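Local coordinates for importin-95 (PDB 4XRI), which probably works as a nuclear transport receptor of the importin-beta family, binding a small GTPase and carrying protein cargo into the nucleus, at residues Y656-N661 with S669-L674; G673-V678 with G719-A724; D677-L682 with P688-F693. The protein carries 2 engineered substitutions. All coordinates share one frame; numbering follows the deposited sequence.

Contact 1: Y656-N661 with S669-L674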
ATOM      1  N   TYR A 656      10.058 -23.379  17.342  1.00 37.52           N
ATOM      2  CA  TYR A 656      10.272 -24.390  16.310  1.00 39.39           C
ATOM      3  C   TYR A 656       9.030 -24.576  15.444  1.00 40.61           C
ATOM      4  O   TYR A 656       9.113 -24.618  14.218  1.00 40.73           O
ATOM      5  CB  TYR A 656      10.655 -25.735  16.936  1.00 37.27           C
ATOM      6  CG  TYR A 656      11.959 -25.735  17.698  1.00 38.55           C
ATOM      7  CD1 TYR A 656      12.973 -24.836  17.390  1.00 42.85           C
ATOM      8  CD2 TYR A 656      12.175 -26.640  18.730  1.00 38.50           C
ATOM      9  CE1 TYR A 656      14.167 -24.839  18.089  1.00 38.77           C
ATOM     10  CE2 TYR A 656      13.363 -26.651  19.434  1.00 45.86           C
ATOM     11  CZ  TYR A 656      14.354 -25.749  19.110  1.00 43.93           C
ATOM     12  OH  TYR A 656      15.539 -25.760  19.810  1.00 45.56           O
ATOM     13  N   ASN A 657       7.880 -24.685  16.098  1.00 44.61           N
ATOM     14  CA  ASN A 657       6.626 -24.961  15.409  1.00 45.26           C
ATOM     15  C   ASN A 657       6.211 -23.814  14.499  1.00 42.77           C
ATOM     16  O   ASN A 657       5.693 -24.033  13.405  1.00 40.29           O
ATOM     17  CB  ASN A 657       5.521 -25.249  16.421  1.00 48.08           C
ATOM     18  CG  ASN A 657       4.389 -26.054  15.825  1.00 58.42           C
ATOM     19  OD1 ASN A 657       3.306 -25.528  15.565  1.00 52.40           O
ATOM     20  ND2 ASN A 657       4.637 -27.341  15.593  1.00 54.06           N
ATOM     21  N   ALA A 658       6.447 -22.590  14.958  1.00 38.61           N
ATOM     22  CA  ALA A 658       6.177 -21.407  14.150  1.00 44.61           C
ATOM     23  C   ALA A 658       7.113 -21.367  12.947  1.00 43.56           C
ATOM     24  O   ALA A 658       6.706 -21.009  11.841  1.00 38.06           O
ATOM     25  CB  ALA A 658       6.323 -20.145  14.987  1.00 43.69           C
ATOM     26  N   LEU A 659       8.366 -21.749  13.174  1.00 40.95           N
ATOM     27  CA  LEU A 659       9.369 -21.791  12.114  1.00 35.91           C
ATOM     28  C   LEU A 659       9.001 -22.773  11.008  1.00 40.28           C
ATOM     29  O   LEU A 659       9.198 -22.492   9.827  1.00 43.53           O
ATOM     30  CB  LEU A 659      10.740 -22.162  12.687  1.00 34.37           C
ATOM     31  CG  LEU A 659      11.576 -21.051  13.326  1.00 37.87           C
ATOM     32  CD1 LEU A 659      12.794 -21.647  14.013  1.00 37.08           C
ATOM     33  CD2 LEU A 659      11.994 -20.024  12.282  1.00 33.56           C
ATOM     34  N   GLY A 660       8.475 -23.929  11.397  1.00 39.14           N
ATOM     35  CA  GLY A 660       8.205 -24.996  10.451  1.00 39.38           C
ATOM     36  C   GLY A 660       6.890 -24.867   9.706  1.00 46.75           C
ATOM     37  O   GLY A 660       6.617 -25.635   8.782  1.00 50.82           O
ATOM     38  N   ASN A 661       6.074 -23.896  10.098  1.00 47.95           N
ATOM     39  CA  ASN A 661       4.748 -23.734   9.509  1.00 52.91           C
ATOM     40  C   ASN A 661       4.672 -22.540   8.563  1.00 49.60           C
ATOM     41  O   ASN A 661       4.351 -21.426   8.977  1.00 49.96           O
ATOM     42  CB  ASN A 661       3.697 -23.592  10.610  1.00 52.33           C
ATOM     43  CG  ASN A 661       2.282 -23.585  10.067  1.00 59.18           C
ATOM     44  OD1 ASN A 661       2.027 -24.045   8.953  1.00 50.38           O
ATOM     45  ND2 ASN A 661       1.351 -23.063  10.856  1.00 56.66           N
ATOM     46  N   SER A 669       7.552 -15.737   9.372  1.00 35.99           N
ATOM     47  CA  SER A 669       8.502 -14.634   9.258  1.00 42.64           C
ATOM     48  C   SER A 669       8.865 -14.069  10.628  1.00 44.22           C
ATOM     49  O   SER A 669      10.022 -13.744  10.885  1.00 38.47           O
ATOM     50  CB  SER A 669       7.940 -13.524   8.364  1.00 45.78           C
ATOM     51  OG  SER A 669       8.027 -13.888   6.997  1.00 51.17           O
ATOM     52  N   MET A 670       7.869 -13.955  11.502  1.00 44.12           N
ATOM     53  CA  MET A 670       8.092 -13.490  12.867  1.00 41.18           C
ATOM     54  C   MET A 670       8.988 -14.454  13.638  1.00 33.22           C
ATOM     55  O   MET A 670       9.825 -14.036  14.438  1.00 37.13           O
ATOM     56  CB  MET A 670       6.758 -13.319  13.596  1.00 42.62           C
ATOM     57  CG  MET A 670       6.888 -12.769  15.001  1.00 51.10           C
ATOM     58  SD  MET A 670       7.503 -11.075  15.038  1.00 82.92           S
ATOM     59  CE  MET A 670       6.049 -10.174  14.509  1.00 97.21           C
ATOM     60  N   ALA A 671       8.797 -15.746  13.395  1.00 40.08           N
ATOM     61  CA  ALA A 671       9.594 -16.778  14.046  1.00 39.86           C
ATOM     62  C   ALA A 671      11.061 -16.679  13.645  1.00 39.21           C
ATOM     63  O   ALA A 671      11.950 -16.827  14.481  1.00 38.49           O
ATOM     64  CB  ALA A 671       9.043 -18.164  13.710  1.00 33.01           C
ATOM     65  N   ILE A 672      11.302 -16.443  12.360  1.00 37.42           N
ATOM     66  CA  ILE A 672      12.659 -16.277  11.851  1.00 42.53           C
ATOM     67  C   ILE A 672      13.316 -15.059  12.487  1.00 41.86           C
ATOM     68  O   ILE A 672      14.486 -15.094  12.857  1.00 39.12           O
ATOM     69  CB  ILE A 672      12.669 -16.131  10.322  1.00 40.95           C
ATOM     70  CG1 ILE A 672      12.065 -17.377   9.673  1.00 39.19           C
ATOM     71  CG2 ILE A 672      14.084 -15.895   9.820  1.00 35.99           C
ATOM     72  CD1 ILE A 672      11.773 -17.208   8.194  1.00 39.02           C
ATOM     73  N   GLY A 673      12.542 -13.987  12.620  1.00 38.50           N
ATOM     74  CA  GLY A 673      13.003 -12.781  13.281  1.00 29.29           C
ATOM     75  C   GLY A 673      13.303 -13.053  14.743  1.00 36.17           C
ATOM     76  O   GLY A 673      14.237 -12.490  15.315  1.00 36.05           O
ATOM     77  N   LEU A 674      12.508 -13.926  15.355  1.00 39.78           N
ATOM     78  CA  LEU A 674      12.712 -14.297  16.752  1.00 40.85           C
ATOM     79  C   LEU A 674      14.019 -15.060  16.943  1.00 40.32           C
ATOM     80  O   LEU A 674      14.684 -14.913  17.967  1.00 37.28           O
ATOM     81  CB  LEU A 674      11.537 -15.135  17.266  1.00 41.23           C
ATOM     82  CG  LEU A 674      10.619 -14.469  18.293  1.00 45.54           C
ATOM     83  CD1 LEU A 674      11.411 -14.052  19.526  1.00 40.10           C
ATOM     84  CD2 LEU A 674       9.902 -13.273  17.680  1.00 54.97           C
TER
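No ring, amide or carboxylate comes between Ala658 and Leu659 on one side and Ala671 and Ile672 on the other; side chain to side chain, the meeting is wholly aliphatic. The ring of Tyr656 packs on Tyr689 instead. The site is a worked example of how consecutive helices pack in a HEAT-repeat solenoid. Helices 648-660 and 665-682, joined by a short turn, run largely against each other; the axes of 656-660 and 669-674 come within 8.1 Å and cross at -129°. The small alanine side chains are consistent with that spacing. The methyl CB of Ala658 faces the methyl CB of Ala671 at 3.6 Å, and the same Ala671 CB lies 3.7 Å from the backbone N of Leu659, so it settles against the helix backbone itself. Leu659 supplies the longer reach. Its CG stands anti to the carbonyl carbon (chi1 -82°), beside the backbone N, and from there the CD2 branch leans over Ala671 towards Ile672, whose side chain it meets at a slant. Around the pair, Phe630 of helix 625-640 packs on Ala658, while Phe710 and Ile714 pack on Ile672. All four touching residues are buried, and no hydrogen bond links the two segments. The branch of Leu659 ends with CD2 3.7 Å from CG1 of Ile672 and 3.6 Å from the backbone N of the same isoleucine.

Contact 2: G673-V678 with G719-A724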
ATOM      1  N   GLY A 673      12.542 -13.987  12.620  1.00 38.50           N
ATOM      2  CA  GLY A 673      13.003 -12.781  13.281  1.00 29.29           C
ATOM      3  C   GLY A 673      13.303 -13.053  14.743  1.00 36.17           C
ATOM      4  O   GLY A 673      14.237 -12.490  15.315  1.00 36.05           O
ATOM      5  N   LEU A 674      12.508 -13.926  15.355  1.00 39.78           N
ATOM      6  CA  LEU A 674      12.712 -14.297  16.752  1.00 40.85           C
ATOM      7  C   LEU A 674      14.019 -15.060  16.943  1.00 40.32           C
ATOM      8  O   LEU A 674      14.684 -14.913  17.967  1.00 37.28           O
ATOM      9  CB  LEU A 674      11.537 -15.135  17.266  1.00 41.23           C
ATOM     10  CG  LEU A 674      10.619 -14.469  18.293  1.00 45.54           C
ATOM     11  CD1 LEU A 674      11.411 -14.052  19.526  1.00 40.10           C
ATOM     12  CD2 LEU A 674       9.902 -13.273  17.680  1.00 54.97           C
ATOM     13  N   VAL A 675      14.381 -15.881  15.961  1.00 38.47           N
ATOM     14  CA  VAL A 675      15.636 -16.625  16.024  1.00 41.07           C
ATOM     15  C   VAL A 675      16.811 -15.658  16.000  1.00 38.22           C
ATOM     16  O   VAL A 675      17.785 -15.824  16.735  1.00 43.33           O
ATOM     17  CB  VAL A 675      15.777 -17.630  14.865  1.00 35.87           C
ATOM     18  CG1 VAL A 675      17.109 -18.369  14.964  1.00 32.40           C
ATOM     19  CG2 VAL A 675      14.622 -18.619  14.881  1.00 32.99           C
ATOM     20  N   SER A 676      16.705 -14.642  15.148  1.00 41.79           N
ATOM     21  CA  SER A 676      17.703 -13.579  15.097  1.00 32.24           C
ATOM     22  C   SER A 676      17.791 -12.862  16.438  1.00 39.49           C
ATOM     23  O   SER A 676      18.884 -12.622  16.952  1.00 41.21           O
ATOM     24  CB  SER A 676      17.376 -12.576  13.989  1.00 41.77           C
ATOM     25  OG  SER A 676      17.755 -13.083  12.721  1.00 48.40           O
ATOM     26  N   ASP A 677      16.632 -12.528  16.998  1.00 34.55           N
ATOM     27  CA  ASP A 677      16.558 -11.871  18.298  1.00 40.20           C
ATOM     28  C   ASP A 677      17.235 -12.697  19.387  1.00 41.80           C
ATOM     29  O   ASP A 677      18.066 -12.187  20.137  1.00 46.56           O
ATOM     30  CB  ASP A 677      15.101 -11.606  18.685  1.00 44.16           C
ATOM     31  CG  ASP A 677      14.443 -10.575  17.798  1.00 49.13           C
ATOM     32  OD1 ASP A 677      15.143  -9.639  17.361  1.00 58.15           O
ATOM     33  OD2 ASP A 677      13.227 -10.701  17.539  1.00 47.88           O
ATOM     34  N   VAL A 678      16.871 -13.972  19.462  1.00 42.84           N
ATOM     35  CA  VAL A 678      17.365 -14.860  20.507  1.00 41.33           C
ATOM     36  C   VAL A 678      18.876 -15.088  20.421  1.00 39.16           C
ATOM     37  O   VAL A 678      19.568 -15.071  21.440  1.00 40.87           O
ATOM     38  CB  VAL A 678      16.634 -16.220  20.457  1.00 45.28           C
ATOM     39  CG1 VAL A 678      17.371 -17.267  21.278  1.00 42.26           C
ATOM     40  CG2 VAL A 678      15.201 -16.066  20.951  1.00 46.72           C
ATOM     41  N   GLY A 719      23.555 -15.385   9.453  1.00 31.77           N
ATOM     42  CA  GLY A 719      24.595 -14.489   9.918  1.00 31.06           C
ATOM     43  C   GLY A 719      24.607 -14.360  11.426  1.00 35.05           C
ATOM     44  O   GLY A 719      25.664 -14.394  12.048  1.00 37.23           O
ATOM     45  N   ASP A 720      23.423 -14.219  12.013  1.00 38.15           N
ATOM     46  CA  ASP A 720      23.291 -14.105  13.464  1.00 38.15           C
ATOM     47  C   ASP A 720      23.700 -15.388  14.183  1.00 36.13           C
ATOM     48  O   ASP A 720      24.342 -15.340  15.235  1.00 39.29           O
ATOM     49  CB  ASP A 720      21.855 -13.739  13.838  1.00 38.39           C
ATOM     50  CG  ASP A 720      21.459 -12.362  13.345  1.00 38.17           C
ATOM     51  OD1 ASP A 720      22.282 -11.431  13.456  1.00 41.57           O
ATOM     52  OD2 ASP A 720      20.326 -12.207  12.847  1.00 40.80           O
ATOM     53  N   ILE A 721      23.329 -16.530  13.611  1.00 32.30           N
ATOM     54  CA  ILE A 721      23.679 -17.822  14.187  1.00 31.90           C
ATOM     55  C   ILE A 721      25.192 -18.031  14.157  1.00 31.95           C
ATOM     56  O   ILE A 721      25.787 -18.502  15.130  1.00 39.48           O
ATOM     57  CB  ILE A 721      22.979 -18.974  13.446  1.00 34.87           C
ATOM     58  CG1 ILE A 721      21.482 -18.968  13.764  1.00 35.49           C
ATOM     59  CG2 ILE A 721      23.590 -20.316  13.827  1.00 25.52           C
ATOM     60  CD1 ILE A 721      20.686 -19.970  12.962  1.00 36.30           C
ATOM     61  N   ALA A 722      25.807 -17.664  13.035  1.00 35.54           N
ATOM     62  CA  ALA A 722      27.254 -17.768  12.871  1.00 34.53           C
ATOM     63  C   ALA A 722      27.984 -16.972  13.948  1.00 39.24           C
ATOM     64  O   ALA A 722      28.965 -17.440  14.527  1.00 35.75           O
ATOM     65  CB  ALA A 722      27.670 -17.289  11.485  1.00 28.76           C
ATOM     66  N   SER A 723      27.500 -15.760  14.206  1.00 38.58           N
ATOM     67  CA  SER A 723      28.071 -14.905  15.241  1.00 41.33           C
ATOM     68  C   SER A 723      27.931 -15.533  16.621  1.00 37.57           C
ATOM     69  O   SER A 723      28.829 -15.429  17.458  1.00 40.35           O
ATOM     70  CB  SER A 723      27.403 -13.527  15.235  1.00 45.18           C
ATOM     71  OG  SER A 723      27.855 -12.742  14.149  1.00 51.61           O
ATOM     72  N   ALA A 724      26.800 -16.189  16.850  1.00 35.74           N
ATOM     73  CA  ALA A 724      26.499 -16.760  18.154  1.00 38.05           C
ATOM     74  C   ALA A 724      27.323 -18.007  18.459  1.00 45.53           C
ATOM     75  O   ALA A 724      27.750 -18.208  19.597  1.00 44.56           O
ATOM     76  CB  ALA A 724      25.010 -17.080  18.253  1.00 35.50           C
TER
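Ser676 and Asp720 point their polar ends at each other from neighbouring helices, while beside them Val675 and Ile721 do the same with hydrocarbon. Contacts of this kind show that the interior of a helical-repeat solenoid need not be purely greasy: a single buried polar pair can be set into it where its partners are supplied. The side chain of Asp720 heads straight for the serine, its CG anti to the carbonyl carbon (chi1 -65°). Ser676 OG donates to Asp720 OD2 at 2.7 Å, arriving at the anti lone pair, on the flank of OD2 remote from the other carboxylate oxygen. The methylene shares in the approach, with Ser676 CB 3.2 Å from Asp720 OD2. The second oxygen, OD1, is engaged separately by a salt bridge from Arg680, one turn further along the serine's helix. With one oxygen held by a hydroxyl and the other by a guanidinium group, the carboxylate has little freedom to rotate, and the nearby positive charge probably favours its ionised form. Were Asp720 an alanine, the buried Ser676 hydroxyl would probably lose this acceptor and Arg680 its charge partner. The apolar half is looser: CG1 of Val675 lies 4.4 Å from CD1 of Ile721. Both of these side chains also lean on helix 690-701, Val675 against Phe693 and Ile721 against Cys690, Met694 and Leu697. The contact thus joins helix 665-682 to helix 711-725, both of which pack on helix 690-701, with helix 648-660 packing on Val675 through Leu659.

Contact 3: D677-L682 with P688-F693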
ATOM      1  N   ASP A 677      16.632 -12.528  16.998  1.00 34.55           N
ATOM      2  CA  ASP A 677      16.558 -11.871  18.298  1.00 40.20           C
ATOM      3  C   ASP A 677      17.235 -12.697  19.387  1.00 41.80           C
ATOM      4  O   ASP A 677      18.066 -12.187  20.137  1.00 46.56           O
ATOM      5  CB  ASP A 677      15.101 -11.606  18.685  1.00 44.16           C
ATOM      6  CG  ASP A 677      14.443 -10.575  17.798  1.00 49.13           C
ATOM      7  OD1 ASP A 677      15.143  -9.639  17.361  1.00 58.15           O
ATOM      8  OD2 ASP A 677      13.227 -10.701  17.539  1.00 47.88           O
ATOM      9  N   VAL A 678      16.871 -13.972  19.462  1.00 42.84           N
ATOM     10  CA  VAL A 678      17.365 -14.860  20.507  1.00 41.33           C
ATOM     11  C   VAL A 678      18.876 -15.088  20.421  1.00 39.16           C
ATOM     12  O   VAL A 678      19.568 -15.071  21.440  1.00 40.87           O
ATOM     13  CB  VAL A 678      16.634 -16.220  20.457  1.00 45.28           C
ATOM     14  CG1 VAL A 678      17.371 -17.267  21.278  1.00 42.26           C
ATOM     15  CG2 VAL A 678      15.201 -16.066  20.951  1.00 46.72           C
ATOM     16  N   THR A 679      19.388 -15.293  19.211  1.00 39.63           N
ATOM     17  CA  THR A 679      20.813 -15.549  19.026  1.00 43.46           C
ATOM     18  C   THR A 679      21.646 -14.302  19.302  1.00 45.20           C
ATOM     19  O   THR A 679      22.758 -14.389  19.824  1.00 39.08           O
ATOM     20  CB  THR A 679      21.122 -16.057  17.605  1.00 42.61           C
ATOM     21  OG1 THR A 679      20.629 -15.122  16.638  1.00 44.61           O
ATOM     22  CG2 THR A 679      20.471 -17.409  17.374  1.00 35.48           C
ATOM     23  N   ARG A 680      21.106 -13.141  18.951  1.00 44.66           N
ATOM     24  CA  ARG A 680      21.802 -11.883  19.185  1.00 43.74           C
ATOM     25  C   ARG A 680      21.743 -11.484  20.656  1.00 44.03           C
ATOM     26  O   ARG A 680      22.705 -10.939  21.199  1.00 45.88           O
ATOM     27  CB  ARG A 680      21.210 -10.773  18.311  1.00 45.04           C
ATOM     28  CG  ARG A 680      21.527 -10.926  16.831  1.00 52.95           C
ATOM     29  CD  ARG A 680      20.764  -9.924  15.975  1.00 60.17           C
ATOM     30  NE  ARG A 680      21.179  -8.546  16.224  1.00 70.57           N
ATOM     31  CZ  ARG A 680      22.258  -7.982  15.689  1.00 77.85           C
ATOM     32  NH1 ARG A 680      23.038  -8.680  14.874  1.00 79.53           N
ATOM     33  NH2 ARG A 680      22.559  -6.722  15.971  1.00 78.40           N
ATOM     34  N   SER A 681      20.613 -11.767  21.299  1.00 42.66           N
ATOM     35  CA  SER A 681      20.409 -11.378  22.691  1.00 45.58           C
ATOM     36  C   SER A 681      21.098 -12.326  23.667  1.00 44.96           C
ATOM     37  O   SER A 681      21.621 -11.895  24.695  1.00 45.96           O
ATOM     38  CB  SER A 681      18.914 -11.306  23.012  1.00 46.24           C
ATOM     39  OG  SER A 681      18.273 -10.310  22.234  1.00 50.91           O
ATOM     40  N   LEU A 682      21.091 -13.617  23.350  1.00 38.65           N
ATOM     41  CA  LEU A 682      21.664 -14.622  24.239  1.00 39.88           C
ATOM     42  C   LEU A 682      23.118 -14.914  23.891  1.00 47.29           C
ATOM     43  O   LEU A 682      23.879 -15.393  24.730  1.00 48.43           O
ATOM     44  CB  LEU A 682      20.848 -15.917  24.191  1.00 48.00           C
ATOM     45  CG  LEU A 682      19.618 -16.049  25.096  1.00 51.01           C
ATOM     46  CD1 LEU A 682      18.624 -14.923  24.874  1.00 57.99           C
ATOM     47  CD2 LEU A 682      18.950 -17.400  24.868  1.00 50.47           C
ATOM     48  N   PRO A 688      23.337 -23.991  21.954  1.00 40.94           N
ATOM     49  CA  PRO A 688      22.746 -25.335  21.994  1.00 41.99           C
ATOM     50  C   PRO A 688      21.428 -25.501  21.227  1.00 45.41           C
ATOM     51  O   PRO A 688      20.997 -26.636  21.017  1.00 45.33           O
ATOM     52  CB  PRO A 688      22.515 -25.561  23.495  1.00 50.07           C
ATOM     53  CG  PRO A 688      23.546 -24.736  24.151  1.00 52.77           C
ATOM     54  CD  PRO A 688      23.643 -23.504  23.312  1.00 47.72           C
ATOM     55  N   TYR A 689      20.797 -24.405  20.818  1.00 41.70           N
ATOM     56  CA  TYR A 689      19.514 -24.486  20.124  1.00 39.60           C
ATOM     57  C   TYR A 689      19.654 -24.237  18.628  1.00 38.03           C
ATOM     58  O   TYR A 689      18.681 -24.336  17.879  1.00 39.81           O
ATOM     59  CB  TYR A 689      18.523 -23.480  20.710  1.00 39.39           C
ATOM     60  CG  TYR A 689      18.471 -23.474  22.218  1.00 40.07           C
ATOM     61  CD1 TYR A 689      17.665 -24.370  22.909  1.00 45.02           C
ATOM     62  CD2 TYR A 689      19.224 -22.567  22.952  1.00 44.46           C
ATOM     63  CE1 TYR A 689      17.616 -24.365  24.290  1.00 45.99           C
ATOM     64  CE2 TYR A 689      19.180 -22.553  24.332  1.00 46.19           C
ATOM     65  CZ  TYR A 689      18.376 -23.454  24.996  1.00 51.97           C
ATOM     66  OH  TYR A 689      18.329 -23.443  26.369  1.00 67.87           O
ATOM     67  N   CYS A 690      20.868 -23.915  18.197  1.00 42.01           N
ATOM     68  CA  CYS A 690      21.084 -23.451  16.833  1.00 34.40           C
ATOM     69  C   CYS A 690      21.063 -24.559  15.786  1.00 36.94           C
ATOM     70  O   CYS A 690      20.816 -24.290  14.612  1.00 43.39           O
ATOM     71  CB  CYS A 690      22.402 -22.686  16.749  1.00 28.88           C
ATOM     72  SG  CYS A 690      22.297 -21.034  17.467  1.00 37.56           S
ATOM     73  N   ASP A 691      21.313 -25.799  16.195  1.00 30.10           N
ATOM     74  CA  ASP A 691      21.233 -26.911  15.253  1.00 38.09           C
ATOM     75  C   ASP A 691      19.782 -27.151  14.860  1.00 37.77           C
ATOM     76  O   ASP A 691      19.478 -27.443  13.701  1.00 40.88           O
ATOM     77  CB  ASP A 691      21.839 -28.189  15.835  1.00 43.28           C
ATOM     78  CG  ASP A 691      21.985 -29.287  14.793  1.00 49.03           C
ATOM     79  OD1 ASP A 691      22.807 -29.122  13.865  1.00 49.21           O
ATOM     80  OD2 ASP A 691      21.281 -30.313  14.898  1.00 57.29           O
ATOM     81  N   ASN A 692      18.891 -27.034  15.839  1.00 35.83           N
ATOM     82  CA  ASN A 692      17.458 -27.121  15.587  1.00 37.49           C
ATOM     83  C   ASN A 692      16.991 -25.968  14.709  1.00 35.10           C
ATOM     84  O   ASN A 692      16.184 -26.158  13.798  1.00 37.31           O
ATOM     85  CB  ASN A 692      16.680 -27.131  16.902  1.00 43.34           C
ATOM     86  CG  ASN A 692      16.733 -28.474  17.597  1.00 52.89           C
ATOM     87  OD1 ASN A 692      16.723 -29.519  16.948  1.00 63.36           O
ATOM     88  ND2 ASN A 692      16.783 -28.454  18.923  1.00 47.41           N
ATOM     89  N   PHE A 693      17.512 -24.776  14.986  1.00 31.46           N
ATOM     90  CA  PHE A 693      17.226 -23.601  14.174  1.00 35.14           C
ATOM     91  C   PHE A 693      17.630 -23.836  12.726  1.00 37.11           C
ATOM     92  O   PHE A 693      16.825 -23.650  11.813  1.00 35.39           O
ATOM     93  CB  PHE A 693      17.955 -22.368  14.718  1.00 33.80           C
ATOM     94  CG  PHE A 693      17.412 -21.863  16.024  1.00 37.66           C
ATOM     95  CD1 PHE A 693      16.115 -22.156  16.414  1.00 34.22           C
ATOM     96  CD2 PHE A 693      18.200 -21.093  16.861  1.00 37.90           C
ATOM     97  CE1 PHE A 693      15.617 -21.690  17.616  1.00 42.92           C
ATOM     98  CE2 PHE A 693      17.709 -20.624  18.062  1.00 40.61           C
ATOM     99  CZ  PHE A 693      16.416 -20.925  18.442  1.00 43.29           C
TER
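The first torsion of Thr679 (chi1 56°) divides its two branches between different tasks, sending the methyl CG2 across to Cys690 and Phe693 and the hydroxyl back into its own helix. OG1 sits between the backbone N and the carbonyl carbon, where it hydrogen-bonds chiefly to the carbonyl oxygen of Val675, with that of Ser676 sharing. CG2, anti to the carbonyl carbon, is the branch left to face the next helix. This is a common solution for a buried threonine in a helix: the polar atom is satisfied by the preceding turn, and the residue then packs as though it were apolar. Cys690 answers with its sulfur, and Thr679 CG2 lies 4.1 Å from Cys690 SG. The same methyl comes 4.3 Å from Phe693 CE2, approaching the ring at a slant. One face of that ring carries a polar neighbour from its own segment, the carbonyl oxygen of Tyr689, 3.3 Å above the plane and displaced toward the rim. Further along 677-682 a second hydroxyl turns back on its own helix backbone. Ser681 OG donates to Asp677 O at 2.8 Å, from 36° out of the carbonyl plane, while the backbone N of Ser681 reaches this oxygen from the opposite face; one carbonyl is therefore gripped twice. The contact itself is light and contains no hydrogen bond across the segments. It closes the turn between helices 665-682 and 690-701, consecutive members of the HEAT-repeat array. Helix 648-660 borders one side, where Met648 meets Leu682 and Tyr689 and where Leu655 meets Phe693; on the other, helix 711-725 packs Ile725 against Cys690 and Ile721 against Phe693.

Helix 665-682 is common to all three contacts, meeting helix 648-660 in contact 1, helix 711-725 in contact 2 and helix 690-701 in contact 3. The centres of contacts 2 and 3 lie about 6 Å apart, and contact 1 is about 12 Å from each. They touch one another through side chains: Leu659 CD1 packs 3.6 Å from Val675 CG2, and Val675 CG1 in turn lies 3.5 Å from Phe693 CD2. Contacts 1 and 3 are also joined by a probable hydrogen bond, Tyr656 OH to Asn692 ND2 at 3.1 Å. A glycerol, probably from the crystallisation liquor, lies beside contact 1, about 4 Å from the Ala658 side chain.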